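Aspartokinase 1, chloroplastic (Arabidopsis thaliana, PDB 2CDQ) catalyses the ATP-dependent phosphorylation of L-aspartate to 4-phospho-L-aspartate, opening the aspartate-family amino-acid pathway, and binds lysine and S-adenosylmethionine as allosteric effectors. Local coordinates at residues Asp373-Thr385 against Met452-Ile465. Numbering follows the deposited sequence.
With LYS (lysine), chain C.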
loop_
_atom_site.group_PDB
_atom_site.type_symbol
_atom_site.label_atom_id
_atom_site.label_comp_id
_atom_site.label_asym_id
_atom_site.label_seq_id
_atom_site.Cartn_x
_atom_site.Cartn_y
_atom_site.Cartn_z
ATOM N N ASP A 373 -7.998 -1.171 -4.936
ATOM C CA ASP A 373 -7.104 -1.706 -5.969
ATOM C C ASP A 373 -5.627 -1.421 -5.659
ATOM O O ASP A 373 -4.943 -2.250 -5.052
ATOM C CB ASP A 373 -7.503 -1.154 -7.345
ATOM C CG ASP A 373 -6.680 -1.735 -8.490
ATOM O OD1 ASP A 373 -6.677 -1.116 -9.570
ATOM O OD2 ASP A 373 -6.048 -2.802 -8.332
ATOM N N VAL A 374 -5.150 -0.248 -6.070
ATOM C CA VAL A 374 -3.744 0.134 -5.938
ATOM C C VAL A 374 -3.511 0.839 -4.593
ATOM O O VAL A 374 -4.373 1.591 -4.131
ATOM C CB VAL A 374 -3.323 1.033 -7.129
ATOM C CG1 VAL A 374 -1.885 1.493 -7.010
ATOM C CG2 VAL A 374 -3.536 0.293 -8.433
ATOM N N VAL A 375 -2.368 0.573 -3.958
ATOM C CA VAL A 375 -2.031 1.187 -2.663
ATOM C C VAL A 375 -0.577 1.669 -2.648
ATOM O O VAL A 375 0.321 1.000 -3.173
ATOM C CB VAL A 375 -2.287 0.228 -1.453
ATOM C CG1 VAL A 375 -1.749 0.815 -0.153
ATOM C CG2 VAL A 375 -3.765 -0.079 -1.291
ATOM N N ALA A 376 -0.368 2.842 -2.056
ATOM C CA ALA A 376 0.963 3.383 -1.801
ATOM C C ALA A 376 0.948 4.135 -0.478
ATOM O O ALA A 376 -0.119 4.363 0.095
ATOM C CB ALA A 376 1.399 4.297 -2.933
ATOM N N THR A 377 2.127 4.517 0.006
ATOM C CA THR A 377 2.244 5.167 1.310
ATOM C C THR A 377 3.265 6.286 1.295
ATOM O O THR A 377 4.079 6.377 0.379
ATOM C CB THR A 377 2.705 4.169 2.379
ATOM O OG1 THR A 377 3.826 3.436 1.880
ATOM C CG2 THR A 377 1.583 3.202 2.748
ATOM N N SER A 378 3.202 7.141 2.313
ATOM C CA SER A 378 4.321 8.009 2.687
ATOM C C SER A 378 4.504 7.892 4.208
ATOM O O SER A 378 3.808 7.097 4.853
ATOM C CB SER A 378 4.080 9.457 2.251
ATOM O OG SER A 378 3.276 10.162 3.185
ATOM N N GLU A 379 5.423 8.667 4.782
ATOM C CA GLU A 379 5.701 8.574 6.227
ATOM C C GLU A 379 4.475 8.851 7.094
ATOM O O GLU A 379 4.352 8.294 8.182
ATOM C CB GLU A 379 6.854 9.498 6.651
ATOM C CG GLU A 379 8.142 9.370 5.830
ATOM C CD GLU A 379 8.871 8.046 6.020
ATOM O OE1 GLU A 379 8.581 7.311 6.992
ATOM O OE2 GLU A 379 9.750 7.744 5.184
ATOM N N VAL A 380 3.576 9.706 6.609
ATOM C CA VAL A 380 2.370 10.084 7.365
ATOM C C VAL A 380 1.076 10.000 6.554
ATOM O O VAL A 380 0.084 10.663 6.878
ATOM C CB VAL A 380 2.478 11.513 7.970
ATOM C CG1 VAL A 380 3.547 11.561 9.034
ATOM C CG2 VAL A 380 2.728 12.556 6.880
ATOM N N SER A 381 1.084 9.199 5.497
ATOM C CA SER A 381 -0.105 9.053 4.672
ATOM C C SER A 381 -0.167 7.706 3.988
ATOM O O SER A 381 0.863 7.078 3.713
ATOM C CB SER A 381 -0.203 10.172 3.628
ATOM O OG SER A 381 0.697 9.969 2.548
ATOM N N ILE A 382 -1.390 7.270 3.732
ATOM C CA ILE A 382 -1.626 6.143 2.848
ATOM C C ILE A 382 -2.637 6.545 1.765
ATOM O O ILE A 382 -3.675 7.138 2.054
ATOM C CB ILE A 382 -1.905 4.783 3.614
ATOM C CG1 ILE A 382 -2.900 3.889 2.874
ATOM C CG2 ILE A 382 -2.353 5.018 5.064
ATOM C CD1 ILE A 382 -4.294 3.922 3.466
ATOM N N SER A 383 -2.277 6.276 0.515
ATOM C CA SER A 383 -3.105 6.612 -0.633
ATOM C C SER A 383 -3.518 5.331 -1.324
ATOM O O SER A 383 -2.774 4.349 -1.330
ATOM C CB SER A 383 -2.337 7.503 -1.599
ATOM O OG SER A 383 -1.689 8.551 -0.903
ATOM N N LEU A 384 -4.713 5.340 -1.894
ATOM C CA LEU A 384 -5.277 4.139 -2.479
ATOM C C LEU A 384 -6.250 4.474 -3.580
ATOM O O LEU A 384 -6.726 5.604 -3.687
ATOM C CB LEU A 384 -5.958 3.269 -1.414
ATOM C CG LEU A 384 -7.094 3.830 -0.554
ATOM C CD1 LEU A 384 -8.440 3.686 -1.237
ATOM C CD2 LEU A 384 -7.101 3.108 0.772
ATOM N N THR A 385 -6.557 3.467 -4.383
ATOM C CA THR A 385 -7.407 3.640 -5.535
ATOM C C THR A 385 -8.454 2.530 -5.474
ATOM O O THR A 385 -8.145 1.412 -5.074
ATOM C CB THR A 385 -6.540 3.626 -6.824
ATOM O OG1 THR A 385 -6.918 4.705 -7.684
ATOM C CG2 THR A 385 -6.625 2.318 -7.560
ATOM N N MET A 452 0.658 9.170 -8.363
ATOM C CA MET A 452 0.849 8.057 -7.444
ATOM C C MET A 452 1.579 6.929 -8.165
ATOM O O MET A 452 1.207 6.566 -9.284
ATOM C CB MET A 452 -0.516 7.593 -6.914
ATOM C CG MET A 452 -0.514 6.383 -6.002
ATOM S SD MET A 452 -2.151 6.133 -5.271
ATOM C CE MET A 452 -1.987 4.471 -4.634
ATOM N N ILE A 453 2.626 6.394 -7.535
ATOM C CA ILE A 453 3.402 5.289 -8.112
ATOM C C ILE A 453 3.362 4.087 -7.163
ATOM O O ILE A 453 3.420 4.255 -5.941
ATOM C CB ILE A 453 4.876 5.701 -8.427
ATOM C CG1 ILE A 453 4.930 7.050 -9.153
ATOM C CG2 ILE A 453 5.574 4.639 -9.281
ATOM C CD1 ILE A 453 6.261 7.766 -9.059
ATOM N N SER A 454 3.244 2.881 -7.721
ATOM C CA SER A 454 3.184 1.669 -6.901
ATOM C C SER A 454 3.707 0.415 -7.602
ATOM O O SER A 454 3.099 -0.082 -8.554
ATOM C CB SER A 454 1.759 1.443 -6.377
ATOM O OG SER A 454 1.688 0.311 -5.527
ATOM N N GLN A 455 4.845 -0.082 -7.120
ATOM C CA GLN A 455 5.413 -1.351 -7.574
ATOM C C GLN A 455 5.751 -2.227 -6.380
ATOM O O GLN A 455 6.423 -1.784 -5.452
ATOM C CB GLN A 455 6.669 -1.126 -8.415
ATOM C CG GLN A 455 7.387 -2.417 -8.805
ATOM C CD GLN A 455 8.630 -2.169 -9.630
ATOM O OE1 GLN A 455 8.561 -1.653 -10.745
ATOM N NE2 GLN A 455 9.781 -2.548 -9.090
ATOM N N GLY A 456 5.289 -3.473 -6.412
ATOM C CA GLY A 456 5.550 -4.429 -5.336
ATOM C C GLY A 456 6.841 -5.186 -5.550
ATOM O O GLY A 456 7.489 -5.020 -6.581
ATOM N N ALA A 457 7.195 -6.025 -4.577
ATOM C CA ALA A 457 8.480 -6.744 -4.538
ATOM C C ALA A 457 8.853 -7.434 -5.851
ATOM O O ALA A 457 8.337 -8.507 -6.161
ATOM C CB ALA A 457 8.483 -7.746 -3.398
ATOM N N SER A 458 9.750 -6.792 -6.605
ATOM C CA SER A 458 10.264 -7.274 -7.897
ATOM C C SER A 458 9.175 -7.708 -8.886
ATOM O O SER A 458 9.378 -8.623 -9.696
ATOM C CB SER A 458 11.291 -8.393 -7.686
ATOM O OG SER A 458 12.428 -7.910 -7.000
ATOM N N LYS A 459 8.026 -7.042 -8.825
ATOM C CA LYS A 459 6.878 -7.416 -9.643
ATOM C C LYS A 459 7.040 -6.890 -11.062
ATOM O O LYS A 459 7.708 -5.882 -11.278
ATOM C CB LYS A 459 5.567 -6.924 -9.002
ATOM C CG LYS A 459 5.199 -7.618 -7.667
ATOM C CD LYS A 459 5.430 -9.124 -7.763
ATOM C CE LYS A 459 4.476 -9.939 -6.910
ATOM N NZ LYS A 459 5.038 -10.289 -5.584
ATOM N N VAL A 460 6.454 -7.593 -12.024
ATOM C CA VAL A 460 6.494 -7.181 -13.433
ATOM C C VAL A 460 5.614 -5.949 -13.710
ATOM O O VAL A 460 5.739 -5.310 -14.753
ATOM C CB VAL A 460 6.109 -8.357 -14.397
ATOM C CG1 VAL A 460 7.191 -9.425 -14.410
ATOM C CG2 VAL A 460 4.773 -8.973 -14.010
ATOM N N ASN A 461 4.748 -5.621 -12.753
ATOM C CA ASN A 461 3.716 -4.592 -12.889
ATOM C C ASN A 461 4.030 -3.342 -12.066
ATOM O O ASN A 461 4.116 -3.404 -10.840
ATOM C CB ASN A 461 2.366 -5.192 -12.445
ATOM C CG ASN A 461 1.190 -4.217 -12.566
ATOM O OD1 ASN A 461 1.341 -3.001 -12.455
ATOM N ND2 ASN A 461 -0.000 -4.767 -12.770
ATOM N N ILE A 462 4.194 -2.208 -12.740
ATOM C CA ILE A 462 4.299 -0.919 -12.047
ATOM C C ILE A 462 3.198 0.036 -12.503
ATOM O O ILE A 462 2.978 0.212 -13.701
ATOM C CB ILE A 462 5.707 -0.280 -12.189
ATOM C CG1 ILE A 462 5.777 1.047 -11.428
ATOM C CG2 ILE A 462 6.099 -0.115 -13.655
ATOM C CD1 ILE A 462 7.050 1.839 -11.671
ATOM N N SER A 463 2.504 0.638 -11.542
ATOM C CA SER A 463 1.351 1.476 -11.848
ATOM C C SER A 463 1.600 2.966 -11.609
ATOM O O SER A 463 2.171 3.349 -10.588
ATOM C CB SER A 463 0.134 1.008 -11.048
ATOM O OG SER A 463 -0.204 -0.329 -11.378
ATOM N N PHE A 464 1.178 3.789 -12.569
ATOM C CA PHE A 464 1.125 5.242 -12.398
ATOM C C PHE A 464 -0.316 5.693 -12.332
ATOM O O PHE A 464 -1.137 5.282 -13.155
ATOM C CB PHE A 464 1.740 5.988 -13.584
ATOM C CG PHE A 464 3.076 5.488 -14.013
ATOM C CD1 PHE A 464 3.361 5.363 -15.366
ATOM C CD2 PHE A 464 4.053 5.155 -13.081
ATOM C CE1 PHE A 464 4.597 4.910 -15.790
ATOM C CE2 PHE A 464 5.294 4.696 -13.492
ATOM C CZ PHE A 464 5.569 4.572 -14.849
ATOM N N ILE A 465 -0.620 6.567 -11.381
ATOM C CA ILE A 465 -1.919 7.239 -11.381
ATOM C C ILE A 465 -1.808 8.593 -12.087
ATOM O O ILE A 465 -0.975 9.439 -11.747
ATOM C CB ILE A 465 -2.541 7.344 -9.972
ATOM C CG1 ILE A 465 -3.159 6.005 -9.577
ATOM C CG2 ILE A 465 -3.601 8.437 -9.917
ATOM C CD1 ILE A 465 -2.150 4.924 -9.241
HETATM N N LYS C . -8.995 -7.338 -0.708
HETATM C CA LYS C . -8.493 -6.085 -1.308
HETATM C C LYS C . -9.538 -5.058 -0.951
HETATM O O LYS C . -10.301 -5.245 0.012
HETATM C CB LYS C . -8.375 -6.243 -2.830
HETATM C CG LYS C . -7.202 -5.474 -3.459
HETATM C CD LYS C . -5.850 -6.064 -3.115
HETATM C CE LYS C . -4.706 -5.181 -3.633
HETATM N NZ LYS C . -4.483 -5.214 -5.119
HETATM O OXT LYS C . -9.644 -4.029 -1.613
#
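Met452 reaches from one hairpin onto the face of the other, laying its terminal methyl across the backbone between Ala376 and Ser383. With CG anti to the backbone N (chi1 177°) and the remaining torsions extended, the side chain spans the gap at nearly full length. Its CE ends 3.8 Å from CB of Ala376 and equally close to CG1 of Val374, while SD passes 3.9 Å from CB of Ser383. The methyl thus covers the pair joined by the backbone bond from Ala376 N to Ser383 O.

The side chains of Val374 and Met452 run alongside each other with reversed directions. CG1 of Val374 is also anti to its backbone N and meets CB of Ser454 at 3.7 Å, with CD1 of Ile465 at 4.1 Å, roughly at a right angle to the Ser454 direction. Beside this apolar patch, Ser454 OG donates a hydrogen bond of 2.8 Å to Val375 O. The C=O...OG angle of 147° and a tilt out of the carbonyl plane mean that the hydroxyl approaches obliquely. Thr377 N of this chain is hydrogen-bonded to Ser454 OG of the second subunit.

A classic beta bulge places both Asp373 and Val374 opposite Thr385; at its start, Asp373 O accepts a 3.0 Å hydrogen bond from NZ of the bound effector lysine.

Strands 373-378 and 452-455, each outermost within this chain in its ACT 1 or ACT 2 sheet, cross at 105° with their axes 6.6 Å apart at closest. Helix 357-367 covers the opposite face of the first hairpin through Leu384, Met343 of strand 341-347 flanks Met452, and Ile422 of strand 420-427 packs against Thr385 and Ile465. Ile453 and Gln455 continue their antiparallel sheet into the second subunit.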